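Long-range contacts in HRDC domain-containing protein (Bifidobacterium adolescentis ATCC 15703, PDB 3CYM), which probably acts as a 3'-5' exonuclease of the ribonuclease D type, trimming nucleic acid in a metal-dependent RNase H-like domain that is followed by HRDC-like domains: residues L59-K63 with A169-E174; A124-L128 with M183-L187; E286-I290 with E301-Q307; Q391-L396 with F410-A416. All coordinates share one frame; numbering follows the deposited sequence. Where two conformers were deposited one is given.

Interaction 1. Residues L59-K63 with A169-E174. With NA (sodium ion), chain B.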
loop_
_atom_site.group_PDB
_atom_site.type_symbol
_atom_site.label_atom_id
_atom_site.label_comp_id
_atom_site.label_asym_id
_atom_site.label_seq_id
_atom_site.Cartn_x
_atom_site.Cartn_y
_atom_site.Cartn_z
ATOM N N LEU A 59 -6.107 -11.846 -7.577
ATOM C CA LEU A 59 -6.210 -13.082 -6.804
ATOM C C LEU A 59 -6.496 -12.742 -5.347
ATOM O O LEU A 59 -6.100 -11.689 -4.849
ATOM C CB LEU A 59 -4.935 -13.932 -6.918
ATOM C CG LEU A 59 -4.972 -15.363 -6.339
ATOM C CD1 LEU A 59 -6.016 -16.259 -6.992
ATOM C CD2 LEU A 59 -3.615 -15.995 -6.449
ATOM N N VAL A 60 -7.195 -13.650 -4.679
ATOM C CA VAL A 60 -7.585 -13.488 -3.295
ATOM C C VAL A 60 -7.376 -14.858 -2.621
ATOM O O VAL A 60 -7.797 -15.884 -3.151
ATOM C CB VAL A 60 -9.033 -12.935 -3.235
ATOM C CG1 VAL A 60 -9.804 -13.539 -2.152
ATOM C CG2 VAL A 60 -9.031 -11.403 -3.119
ATOM N N GLN A 61 -6.665 -14.870 -1.492
ATOM C CA GLN A 61 -6.218 -16.119 -0.868
ATOM C C GLN A 61 -6.748 -16.241 0.543
ATOM O O GLN A 61 -6.616 -15.309 1.335
ATOM C CB GLN A 61 -4.687 -16.226 -0.825
ATOM C CG GLN A 61 -3.967 -16.040 -2.143
ATOM C CD GLN A 61 -3.170 -14.759 -2.197
ATOM O OE1 GLN A 61 -3.612 -13.777 -2.777
ATOM N NE2 GLN A 61 -1.997 -14.759 -1.577
ATOM N N PHE A 62 -7.337 -17.397 0.848
ATOM C CA PHE A 62 -7.873 -17.674 2.175
ATOM C C PHE A 62 -7.466 -19.029 2.709
ATOM O O PHE A 62 -7.195 -19.945 1.947
ATOM C CB PHE A 62 -9.398 -17.561 2.181
ATOM C CG PHE A 62 -9.887 -16.185 1.884
ATOM C CD1 PHE A 62 -9.587 -15.128 2.743
ATOM C CD2 PHE A 62 -10.610 -15.928 0.731
ATOM C CE1 PHE A 62 -10.017 -13.835 2.463
ATOM C CE2 PHE A 62 -11.051 -14.641 0.454
ATOM C CZ PHE A 62 -10.744 -13.589 1.320
ATOM N N LYS A 63 -7.411 -19.133 4.032
ATOM C CA LYS A 63 -7.262 -20.412 4.695
ATOM C C LYS A 63 -8.053 -20.403 5.991
ATOM O O LYS A 63 -8.002 -19.432 6.761
ATOM C CB LYS A 63 -5.786 -20.747 4.979
ATOM C CG LYS A 63 -5.600 -22.186 5.420
ATOM C CD LYS A 63 -4.201 -22.501 5.905
ATOM C CE LYS A 63 -4.076 -23.998 6.112
ATOM N NZ LYS A 63 -2.745 -24.408 6.626
ATOM N N ALA A 169 1.136 -18.028 -3.755
ATOM C CA ALA A 169 -0.062 -17.401 -3.223
ATOM C C ALA A 169 -0.664 -18.204 -2.066
ATOM O O ALA A 169 -1.159 -17.630 -1.093
ATOM C CB ALA A 169 -1.077 -17.201 -4.325
ATOM N N ALA A 170 -0.594 -19.528 -2.178
ATOM C CA ALA A 170 -1.001 -20.428 -1.107
ATOM C C ALA A 170 -0.084 -20.316 0.108
ATOM O O ALA A 170 -0.560 -20.207 1.239
ATOM C CB ALA A 170 -1.029 -21.839 -1.604
ATOM N N LEU A 171 1.228 -20.324 -0.127
ATOM C CA LEU A 171 2.199 -20.220 0.963
ATOM C C LEU A 171 2.090 -18.929 1.775
ATOM O O LEU A 171 2.436 -18.912 2.951
ATOM C CB LEU A 171 3.637 -20.457 0.473
ATOM C CG LEU A 171 4.022 -21.934 0.289
ATOM C CD1 LEU A 171 5.308 -22.035 -0.528
ATOM C CD2 LEU A 171 4.166 -22.677 1.619
ATOM N N ASP A 172 1.576 -17.867 1.155
ATOM C CA ASP A 172 1.361 -16.596 1.846
ATOM C C ASP A 172 0.226 -16.555 2.887
ATOM O O ASP A 172 0.229 -15.679 3.762
ATOM C CB ASP A 172 1.191 -15.467 0.831
ATOM C CG ASP A 172 2.490 -14.754 0.532
ATOM O OD1 ASP A 172 3.567 -15.197 0.990
ATOM O OD2 ASP A 172 2.430 -13.717 -0.167
ATOM N N VAL A 173 -0.732 -17.480 2.794
ATOM C CA VAL A 173 -1.768 -17.656 3.836
ATOM C C VAL A 173 -1.584 -18.921 4.684
ATOM O O VAL A 173 -2.244 -19.077 5.704
ATOM C CB VAL A 173 -3.207 -17.650 3.275
ATOM C CG1 VAL A 173 -3.535 -16.321 2.666
ATOM C CG2 VAL A 173 -3.417 -18.781 2.280
ATOM N N GLU A 174 -0.674 -19.796 4.253
ATOM C CA GLU A 174 -0.411 -21.113 4.863
ATOM C C GLU A 174 -0.049 -21.109 6.359
ATOM O O GLU A 174 -0.403 -22.041 7.084
ATOM C CB GLU A 174 0.665 -21.844 4.031
ATOM C CG GLU A 174 1.322 -23.130 4.607
ATOM C CD GLU A 174 0.395 -24.344 4.677
ATOM O OE1 GLU A 174 -0.785 -24.245 4.274
ATOM O OE2 GLU A 174 0.851 -25.412 5.153
HETATM NA NA NA B . 1.252 -11.671 -0.880
HETATM O O HOH W 1 -2.641 -22.798 9.004
HETATM O O HOH W 2 2.902 -10.970 -2.596
HETATM O O HOH W 3 1.341 -10.239 0.993
HETATM O O HOH W 4 0.167 -9.691 -1.570
#
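The axes of strand 59-63 and helix 169-174 come within 7.6 Å at a crossing angle of -41°, with L59, Q61 and K63 pointing their side chains at the helix. At the start of the strand, methyl CD2 of L59 packs on the small CB of A169. The Q61 chain bends at chi2 (111°), turning its amide toward the helix backbone: NE2 donates to O of A169 at 3.0 Å, with the N-H...O angle at 152°. The same nitrogen also donates a hydrogen bond to E46, a sodium ligand, so a glutamine suits a place where one amide must tie helix to metal site. V173 fills the middle, its CG1 3.5 Å from O of Q61. K63 runs out fully extended, long enough for NZ to make a salt bridge with OE1 of E174 at 3.1 Å, met from above the carboxylate plane. Beyond Q61, D172 binds the sodium ion through OD2 at 2.5 Å, beside D44 and E46, while OD1 pairs with K149. This is the acidic metal site of an RNase H-like exonuclease fold, where helix 163-174 lies against strand 57-65, itself between strands 68-72 and 40-47.

Interaction 2. Residues A124-L128 with M183-L187; sequences AARLL and MRAEL
M183 and L187, one turn apart on their helix, press against A124, A125 and L128 in a largely apolar contact without a hydrogen bond across it. In the tight part, the small side chains of the alanines admit CE of M183 and CD1 of L187. M183 reaches them through its terminal methyl: the chain is extended at chi2 and bends at chi3 (78°), laying CE 3.3 Å from the backbone N of A125 and 3.6 Å from CB of A124. A flexible, unbranched methionine suits a place that must be reached by a thin terminal methyl. CB of A124 also meets CD1 of L187 at 3.8 Å. Equally close, L128 crosses L187 at about a right angle, its CD1 3.7 Å from CD2 of L187. The looser side is where L128 and E186, both partly exposed, meet: CG of L128 rests on the aliphatic CG of E186 at 3.9 Å, while the carboxylate of E186 has Q190 as a weak partner. With an alanine at L128, CD2 of L187 and CG of E186 would probably lose a packing partner. Helices 121-127 and 176-190 meet beside strand 117-120, whose F119 touches A124, M183 and L187, with helices 135-143 and 193-207 packing alongside.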
loop_
_atom_site.group_PDB
_atom_site.type_symbol
_atom_site.label_atom_id
_atom_site.label_comp_id
_atom_site.label_asym_id
_atom_site.label_seq_id
_atom_site.Cartn_x
_atom_site.Cartn_y
_atom_site.Cartn_z
ATOM N N ALA A 124 1.662 -6.334 14.834
ATOM C CA ALA A 124 2.124 -7.096 15.996
ATOM C C ALA A 124 3.644 -7.294 16.035
ATOM O O ALA A 124 4.258 -7.124 17.081
ATOM C CB ALA A 124 1.414 -8.436 16.062
ATOM N N ALA A 125 4.252 -7.620 14.898
ATOM C CA ALA A 125 5.715 -7.787 14.834
ATOM C C ALA A 125 6.488 -6.518 15.196
ATOM O O ALA A 125 7.497 -6.592 15.892
ATOM C CB ALA A 125 6.138 -8.292 13.463
ATOM N N ARG A 126 5.994 -5.371 14.732
ATOM C CA ARG A 126 6.582 -4.048 14.995
ATOM C C ARG A 126 6.512 -3.686 16.473
ATOM O O ARG A 126 7.494 -3.251 17.075
ATOM C CB ARG A 126 5.826 -2.954 14.232
ATOM C CG ARG A 126 5.613 -3.180 12.763
ATOM C CD ARG A 126 6.819 -2.811 11.967
ATOM N NE ARG A 126 6.976 -1.376 11.747
ATOM C CZ ARG A 126 7.892 -0.617 12.343
ATOM N NH1 ARG A 126 7.955 0.679 12.070
ATOM N NH2 ARG A 126 8.738 -1.142 13.216
ATOM N N LEU A 127 5.322 -3.849 17.057
ATOM C CA LEU A 127 5.121 -3.619 18.502
ATOM C C LEU A 127 6.056 -4.485 19.345
ATOM O O LEU A 127 6.608 -4.016 20.338
ATOM C CB LEU A 127 3.671 -3.874 18.911
ATOM C CG LEU A 127 2.611 -2.819 18.565
ATOM C CD1 LEU A 127 1.260 -3.483 18.617
ATOM C CD2 LEU A 127 2.652 -1.638 19.517
ATOM N N LEU A 128 6.242 -5.732 18.913
ATOM C CA LEU A 128 7.176 -6.690 19.513
ATOM C C LEU A 128 8.644 -6.312 19.323
ATOM O O LEU A 128 9.527 -6.888 19.958
ATOM C CB LEU A 128 6.937 -8.079 18.914
ATOM C CG LEU A 128 6.204 -9.157 19.718
ATOM C CD1 LEU A 128 5.396 -8.568 20.863
ATOM C CD2 LEU A 128 5.315 -9.983 18.793
ATOM N N MET A 183 2.263 -15.158 18.172
ATOM C CA MET A 183 2.427 -13.715 18.345
ATOM C C MET A 183 1.496 -13.123 19.410
ATOM O O MET A 183 1.856 -12.143 20.055
ATOM C CB MET A 183 2.281 -12.968 17.009
ATOM C CG MET A 183 3.329 -13.334 15.934
ATOM S SD MET A 183 3.125 -12.361 14.427
ATOM C CE MET A 183 3.881 -10.898 15.020
ATOM N N ARG A 184 0.318 -13.721 19.594
ATOM C CA ARG A 184 -0.581 -13.362 20.700
ATOM C C ARG A 184 0.027 -13.711 22.045
ATOM O O ARG A 184 -0.015 -12.901 22.974
ATOM C CB ARG A 184 -1.941 -14.053 20.573
ATOM C CG ARG A 184 -2.925 -13.296 19.732
ATOM C CD ARG A 184 -4.276 -13.975 19.670
ATOM N NE ARG A 184 -5.061 -13.439 18.555
ATOM C CZ ARG A 184 -5.912 -12.419 18.647
ATOM N NH1 ARG A 184 -6.122 -11.825 19.812
ATOM N NH2 ARG A 184 -6.566 -12.000 17.569
ATOM N N ALA A 185 0.589 -14.917 22.135
ATOM C CA ALA A 185 1.255 -15.398 23.348
ATOM C C ALA A 185 2.413 -14.493 23.741
ATOM O O ALA A 185 2.566 -14.165 24.914
ATOM C CB ALA A 185 1.729 -16.850 23.172
ATOM N N GLU A 186 3.197 -14.071 22.751
ATOM C CA GLU A 186 4.313 -13.145 22.951
ATOM C C GLU A 186 3.887 -11.710 23.293
ATOM O O GLU A 186 4.511 -11.070 24.145
ATOM C CB GLU A 186 5.233 -13.156 21.727
ATOM C CG GLU A 186 6.556 -12.391 21.891
ATOM C CD GLU A 186 7.412 -12.879 23.060
ATOM O OE1 GLU A 186 8.024 -12.028 23.743
ATOM O OE2 GLU A 186 7.480 -14.104 23.296
ATOM N N LEU A 187 2.848 -11.198 22.632
ATOM C CA LEU A 187 2.318 -9.865 22.970
ATOM C C LEU A 187 1.843 -9.815 24.418
ATOM O O LEU A 187 2.127 -8.850 25.137
ATOM C CB LEU A 187 1.182 -9.446 22.028
ATOM C CG LEU A 187 1.563 -8.883 20.649
ATOM C CD1 LEU A 187 0.450 -9.123 19.658
ATOM C CD2 LEU A 187 1.898 -7.406 20.714
#

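Interaction 3. Residues E286-I290 with E301-Q307; sequences ERVRI and ERYAPIQ
A salt-bridge network of R287, R289 and E301 joins the loop that follows helix 275-279 to the type I turn from E301 to A304. E301 stands at its centre, taking both arginines. In R287, CG lies anti to the backbone N (chi1 180°) and the chain bends at chi3, which carries the guanidinium between E301 and Q307. NH2 meets the syn lone pair of OE2 of E301 at 3.0 Å, and NH1 adds weak, longer bonds to both carboxylate oxygens. That NH1 also donates to OE1 of Q307 at 3.0 Å, from above the amide carbonyl plane, while CB of A304 sits over one face of the guanidinium, 3.5 Å from NH1. Arginine suits this spot because its flat group can serve an acid and an amide at its edge and still offer a face to a methyl. R289, in the conformer given, adds a weak bond from NH2 to OE1 of E301 at 3.1 Å, guanidinium and carboxylate planes almost perpendicular (89°). A water links OE1 to the backbone N of I290. Q307 uses both ends of its amide: NE2 donates to O of V288 at 2.9 Å and also to O of L257. The contact closes the loop before helix 296-301 onto helix 304-307, while the OH of Y303 hydrogen-bonds D155 and R52.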
loop_
_atom_site.group_PDB
_atom_site.type_symbol
_atom_site.label_atom_id
_atom_site.label_comp_id
_atom_site.label_asym_id
_atom_site.label_seq_id
_atom_site.Cartn_x
_atom_site.Cartn_y
_atom_site.Cartn_z
ATOM N N GLU A 286 7.830 7.110 -29.637
ATOM C CA GLU A 286 8.083 5.674 -29.572
ATOM C C GLU A 286 7.407 5.033 -28.377
ATOM O O GLU A 286 7.184 5.682 -27.350
ATOM C CB GLU A 286 9.583 5.376 -29.558
ATOM C CG GLU A 286 10.185 5.233 -30.944
ATOM C CD GLU A 286 11.656 5.593 -30.983
ATOM O OE1 GLU A 286 12.354 5.395 -29.962
ATOM O OE2 GLU A 286 12.116 6.078 -32.042
ATOM N N ARG A 287 7.098 3.751 -28.537
ATOM C CA ARG A 287 6.521 2.914 -27.495
ATOM C C ARG A 287 7.475 2.778 -26.314
ATOM O O ARG A 287 8.685 2.627 -26.502
ATOM C CB ARG A 287 6.198 1.536 -28.086
ATOM C CG ARG A 287 5.600 0.551 -27.113
ATOM C CD ARG A 287 5.031 -0.658 -27.824
ATOM N NE ARG A 287 6.029 -1.591 -28.349
ATOM C CZ ARG A 287 6.643 -2.537 -27.640
ATOM N NH1 ARG A 287 6.418 -2.664 -26.339
ATOM N NH2 ARG A 287 7.504 -3.355 -28.235
ATOM N N VAL A 288 6.924 2.858 -25.106
ATOM C CA VAL A 288 7.674 2.648 -23.868
ATOM C C VAL A 288 8.171 1.201 -23.813
ATOM O O VAL A 288 7.393 0.262 -24.019
ATOM C CB VAL A 288 6.795 2.990 -22.620
ATOM C CG1 VAL A 288 7.447 2.533 -21.317
ATOM C CG2 VAL A 288 6.486 4.481 -22.571
ATOM N N ARG A 289 9.469 1.032 -23.561
ATOM C CA ARG A 289 10.073 -0.299 -23.504
ATOM C C ARG A 289 10.731 -0.559 -22.151
ATOM O O ARG A 289 11.698 0.101 -21.773
ATOM C CB ARG A 289 11.072 -0.495 -24.654
ATOM C CG ARG A 289 10.426 -0.617 -26.042
ATOM C CD ARG A 289 10.228 -2.072 -26.471
ATOM N NE ARG A 289 11.358 -2.587 -27.253
ATOM C CZ ARG A 289 11.470 -3.840 -27.697
ATOM N NH1 ARG A 289 12.533 -4.204 -28.403
ATOM N NH2 ARG A 289 10.526 -4.736 -27.440
ATOM N N ILE A 290 10.190 -1.528 -21.421
ATOM C CA ILE A 290 10.760 -1.904 -20.130
ATOM C C ILE A 290 11.904 -2.887 -20.358
ATOM O O ILE A 290 11.681 -4.016 -20.809
ATOM C CB ILE A 290 9.700 -2.504 -19.147
ATOM C CG1 ILE A 290 8.493 -1.566 -18.974
ATOM C CG2 ILE A 290 10.342 -2.857 -17.790
ATOM C CD1 ILE A 290 8.811 -0.159 -18.450
ATOM N N GLU A 301 6.182 -7.058 -22.295
ATOM C CA GLU A 301 5.989 -7.050 -23.755
ATOM C C GLU A 301 4.612 -7.527 -24.228
ATOM O O GLU A 301 4.200 -7.232 -25.358
ATOM C CB GLU A 301 7.096 -7.845 -24.463
ATOM C CG GLU A 301 8.384 -7.071 -24.708
ATOM C CD GLU A 301 8.152 -5.784 -25.469
ATOM O OE1 GLU A 301 8.664 -4.744 -25.020
ATOM O OE2 GLU A 301 7.458 -5.809 -26.511
ATOM N N ARG A 302 3.921 -8.260 -23.353
ATOM C CA ARG A 302 2.535 -8.687 -23.567
ATOM C C ARG A 302 1.583 -7.509 -23.722
ATOM O O ARG A 302 0.520 -7.635 -24.329
ATOM C CB ARG A 302 2.062 -9.544 -22.390
ATOM C CG ARG A 302 2.469 -10.999 -22.473
ATOM C CD ARG A 302 2.575 -11.649 -21.102
ATOM N NE ARG A 302 1.300 -11.751 -20.390
ATOM C CZ ARG A 302 0.958 -11.006 -19.337
ATOM N NH1 ARG A 302 1.790 -10.070 -18.874
ATOM N NH2 ARG A 302 -0.220 -11.191 -18.747
ATOM N N TYR A 303 1.964 -6.368 -23.152
ATOM C CA TYR A 303 1.138 -5.165 -23.170
ATOM C C TYR A 303 1.376 -4.278 -24.382
ATOM O O TYR A 303 0.720 -3.241 -24.525
ATOM C CB TYR A 303 1.316 -4.379 -21.866
ATOM C CG TYR A 303 0.691 -5.093 -20.687
ATOM C CD1 TYR A 303 -0.618 -4.818 -20.306
ATOM C CD2 TYR A 303 1.393 -6.074 -19.981
ATOM C CE1 TYR A 303 -1.210 -5.483 -19.246
ATOM C CE2 TYR A 303 0.813 -6.740 -18.911
ATOM C CZ TYR A 303 -0.491 -6.440 -18.553
ATOM O OH TYR A 303 -1.084 -7.084 -17.495
ATOM N N ALA A 304 2.296 -4.701 -25.253
ATOM C CA ALA A 304 2.611 -3.977 -26.495
ATOM C C ALA A 304 1.410 -3.652 -27.396
ATOM O O ALA A 304 1.315 -2.514 -27.853
ATOM C CB ALA A 304 3.720 -4.666 -27.283
ATOM N N PRO A 305 0.488 -4.625 -27.647
ATOM C CA PRO A 305 -0.703 -4.270 -28.441
ATOM C C PRO A 305 -1.619 -3.197 -27.847
ATOM O O PRO A 305 -2.304 -2.506 -28.598
ATOM C CB PRO A 305 -1.455 -5.600 -28.553
ATOM C CG PRO A 305 -0.398 -6.635 -28.394
ATOM C CD PRO A 305 0.475 -6.068 -27.323
ATOM N N ILE A 306 -1.633 -3.063 -26.521
ATOM C CA ILE A 306 -2.357 -1.968 -25.866
ATOM C C ILE A 306 -1.555 -0.673 -26.020
ATOM O O ILE A 306 -2.117 0.385 -26.302
ATOM C CB ILE A 306 -2.687 -2.271 -24.362
ATOM C CG1 ILE A 306 -3.777 -3.336 -24.242
ATOM C CG2 ILE A 306 -3.206 -1.034 -23.641
ATOM C CD1 ILE A 306 -3.266 -4.746 -24.087
ATOM N N GLN A 307 -0.236 -0.765 -25.854
ATOM C CA GLN A 307 0.628 0.404 -26.004
ATOM C C GLN A 307 0.514 1.004 -27.406
ATOM O O GLN A 307 0.409 2.218 -27.542
ATOM C CB GLN A 307 2.077 0.055 -25.700
ATOM C CG GLN A 307 2.359 -0.255 -24.260
ATOM C CD GLN A 307 3.783 -0.704 -24.066
ATOM O OE1 GLN A 307 4.168 -1.784 -24.510
ATOM N NE2 GLN A 307 4.579 0.122 -23.400
HETATM O O HOH W 5 8.364 -3.480 -22.796
#

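Interaction 4. Residues Q391-L396 with F410-A416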
loop_
_atom_site.group_PDB
_atom_site.type_symbol
_atom_site.label_atom_id
_atom_site.label_comp_id
_atom_site.label_asym_id
_atom_site.label_seq_id
_atom_site.Cartn_x
_atom_site.Cartn_y
_atom_site.Cartn_z
ATOM N N GLN A 391 5.201 12.333 12.698
ATOM C CA GLN A 391 4.543 13.552 12.197
ATOM C C GLN A 391 3.641 14.246 13.233
ATOM O O GLN A 391 3.505 15.480 13.217
ATOM C CB GLN A 391 3.770 13.265 10.897
ATOM C CG GLN A 391 3.300 14.504 10.116
ATOM C CD GLN A 391 4.448 15.402 9.634
ATOM O OE1 GLN A 391 5.529 14.927 9.298
ATOM N NE2 GLN A 391 4.201 16.700 9.590
ATOM N N TYR A 392 3.041 13.470 14.134
ATOM C CA TYR A 392 2.158 14.046 15.155
ATOM C C TYR A 392 2.939 14.918 16.153
ATOM O O TYR A 392 2.443 15.958 16.593
ATOM C CB TYR A 392 1.330 12.966 15.870
ATOM C CG TYR A 392 0.421 12.124 14.978
ATOM C CD1 TYR A 392 -0.004 12.581 13.721
ATOM C CD2 TYR A 392 -0.038 10.880 15.407
ATOM C CE1 TYR A 392 -0.828 11.810 12.913
ATOM C CE2 TYR A 392 -0.878 10.101 14.602
ATOM C CZ TYR A 392 -1.264 10.574 13.366
ATOM O OH TYR A 392 -2.082 9.811 12.577
ATOM N N LEU A 393 4.169 14.504 16.464
ATOM C CA LEU A 393 5.087 15.273 17.325
ATOM C C LEU A 393 5.599 16.534 16.647
ATOM O O LEU A 393 5.805 17.554 17.303
ATOM C CB LEU A 393 6.289 14.421 17.749
ATOM C CG LEU A 393 6.052 13.023 18.314
ATOM C CD1 LEU A 393 7.382 12.293 18.439
ATOM C CD2 LEU A 393 5.365 13.102 19.643
ATOM N N ARG A 394 5.847 16.438 15.344
ATOM C CA ARG A 394 6.218 17.583 14.517
ATOM C C ARG A 394 5.086 18.616 14.432
ATOM O O ARG A 394 5.310 19.813 14.644
ATOM C CB ARG A 394 6.623 17.119 13.115
ATOM C CG ARG A 394 7.875 16.245 13.079
ATOM C CD ARG A 394 8.466 16.168 11.675
ATOM N NE ARG A 394 7.776 15.195 10.833
ATOM C CZ ARG A 394 8.139 13.922 10.695
ATOM N NH1 ARG A 394 9.187 13.443 11.347
ATOM N NH2 ARG A 394 7.439 13.122 9.907
ATOM N N ASN A 395 3.873 18.150 14.128
ATOM C CA ASN A 395 2.687 19.008 14.125
ATOM C C ASN A 395 2.471 19.731 15.468
ATOM O O ASN A 395 2.194 20.931 15.490
ATOM C CB ASN A 395 1.438 18.210 13.707
ATOM C CG ASN A 395 1.458 17.807 12.226
ATOM O OD1 ASN A 395 2.333 18.227 11.460
ATOM N ND2 ASN A 395 0.484 16.991 11.820
ATOM N N LEU A 396 2.651 18.999 16.569
ATOM C CA LEU A 396 2.533 19.527 17.941
ATOM C C LEU A 396 3.511 20.661 18.260
ATOM O O LEU A 396 3.154 21.633 18.923
ATOM C CB LEU A 396 2.697 18.381 18.951
ATOM C CG LEU A 396 2.764 18.631 20.464
ATOM C CD1 LEU A 396 1.394 18.913 21.081
ATOM C CD2 LEU A 396 3.397 17.424 21.124
ATOM N N PHE A 410 -4.426 17.298 21.766
ATOM C CA PHE A 410 -3.860 17.557 20.435
ATOM C C PHE A 410 -3.438 16.270 19.752
ATOM O O PHE A 410 -3.707 16.085 18.568
ATOM C CB PHE A 410 -2.653 18.509 20.502
ATOM C CG PHE A 410 -2.138 18.946 19.146
ATOM C CD1 PHE A 410 -2.634 20.099 18.541
ATOM C CD2 PHE A 410 -1.159 18.210 18.475
ATOM C CE1 PHE A 410 -2.171 20.503 17.291
ATOM C CE2 PHE A 410 -0.697 18.606 17.225
ATOM C CZ PHE A 410 -1.196 19.758 16.636
ATOM N N LEU A 411 -2.771 15.397 20.505
ATOM C CA LEU A 411 -2.265 14.126 19.981
ATOM C C LEU A 411 -3.389 13.189 19.594
ATOM O O LEU A 411 -3.303 12.494 18.582
ATOM C CB LEU A 411 -1.343 13.460 21.003
ATOM C CG LEU A 411 0.175 13.529 20.816
ATOM C CD1 LEU A 411 0.681 14.798 20.139
ATOM C CD2 LEU A 411 0.823 13.309 22.166
ATOM N N SER A 412 -4.441 13.189 20.407
ATOM C CA SER A 412 -5.651 12.414 20.156
ATOM C C SER A 412 -6.347 12.898 18.877
ATOM O O SER A 412 -6.628 12.099 17.977
ATOM C CB SER A 412 -6.587 12.514 21.364
ATOM O OG SER A 412 -7.175 11.264 21.660
ATOM N N GLU A 413 -6.580 14.208 18.786
ATOM C CA GLU A 413 -7.167 14.838 17.590
ATOM C C GLU A 413 -6.331 14.661 16.307
ATOM O O GLU A 413 -6.863 14.769 15.200
ATOM C CB GLU A 413 -7.478 16.321 17.856
ATOM C CG GLU A 413 -8.860 16.552 18.488
ATOM C CD GLU A 413 -9.015 17.905 19.185
ATOM O OE1 GLU A 413 -10.027 18.084 19.902
ATOM O OE2 GLU A 413 -8.137 18.785 19.029
ATOM N N GLN A 414 -5.035 14.382 16.465
ATOM C CA GLN A 414 -4.147 14.060 15.342
ATOM C C GLN A 414 -4.414 12.661 14.787
ATOM O O GLN A 414 -4.178 12.392 13.603
ATOM C CB GLN A 414 -2.672 14.181 15.751
ATOM C CG GLN A 414 -2.147 15.605 15.825
ATOM C CD GLN A 414 -1.882 16.213 14.462
ATOM O OE1 GLN A 414 -0.935 15.837 13.781
ATOM N NE2 GLN A 414 -2.717 17.161 14.062
ATOM N N GLY A 415 -4.905 11.777 15.650
ATOM C CA GLY A 415 -5.226 10.407 15.267
ATOM C C GLY A 415 -4.440 9.347 16.018
ATOM O O GLY A 415 -4.491 8.165 15.653
ATOM N N ALA A 416 -3.704 9.767 17.050
ATOM C CA ALA A 416 -2.992 8.831 17.925
ATOM C C ALA A 416 -3.957 8.062 18.799
ATOM O O ALA A 416 -4.960 8.598 19.274
ATOM C CB ALA A 416 -1.963 9.554 18.795
#
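Helix segments 391-396 and 410-414, from two consecutive helices of the C-terminal HRDC-like domain, pack at 129°, and the second ends in a Schellman motif at G415. Apolar contacts come first. L396 lays CD1 against CD2 of the F410 ring at 3.7 Å, and its CD2 meets CD1 of L411; a leucine suits this place because its two methyls can serve two partners, and L396 and L411 also reach helix 418-433. Next is a CH-pi contact: CB of Q414 stands over one face of the Y392 ring, 4.0 Å from its centroid, while CD2 of that ring touches CB of A416. Y392 owes this position to a first torsion of -59°, which swings the ring along the end of the second helix. A serine at Y392 would probably leave the CB of Q414 without its ring face and open a gap beside A416. G415, with positive phi, suits its place because a side chain there would jam against the preceding carbonyl and crowd OH of Y392. Polar contacts close the account. Q391, gripped through OE1 by R394, donates from NE2 to OD1 of N395, helping, together with A348, to orient the asparagine amide. N395 in turn donates from ND2 to OE1 of Q414, a short bond of 2.7 Å with an N-H...O angle of 161°.

How the interactions relate
Interactions 1 and 2 both belong to the exonuclease region and interlock along the chain, since their segments alternate; helices 163-174 and 176-190, which carry their second segments, are consecutive, yet the contacts' centres are 22 Å apart. Interaction 1 alone includes a sodium ligand, so the presumed active site lies there. Interaction 3, whose first segment belongs to the HRDC region, has its centre 31 Å from that of interaction 1, though nearest atoms come within about 12 Å. Interaction 4 belongs to the C-terminal domain: its nearest atoms are about 12 Å from interaction 2 but about 26 Å from interaction 1. Interactions 3 and 4, centres 45 Å apart, lie on opposite sides of the chain's centre.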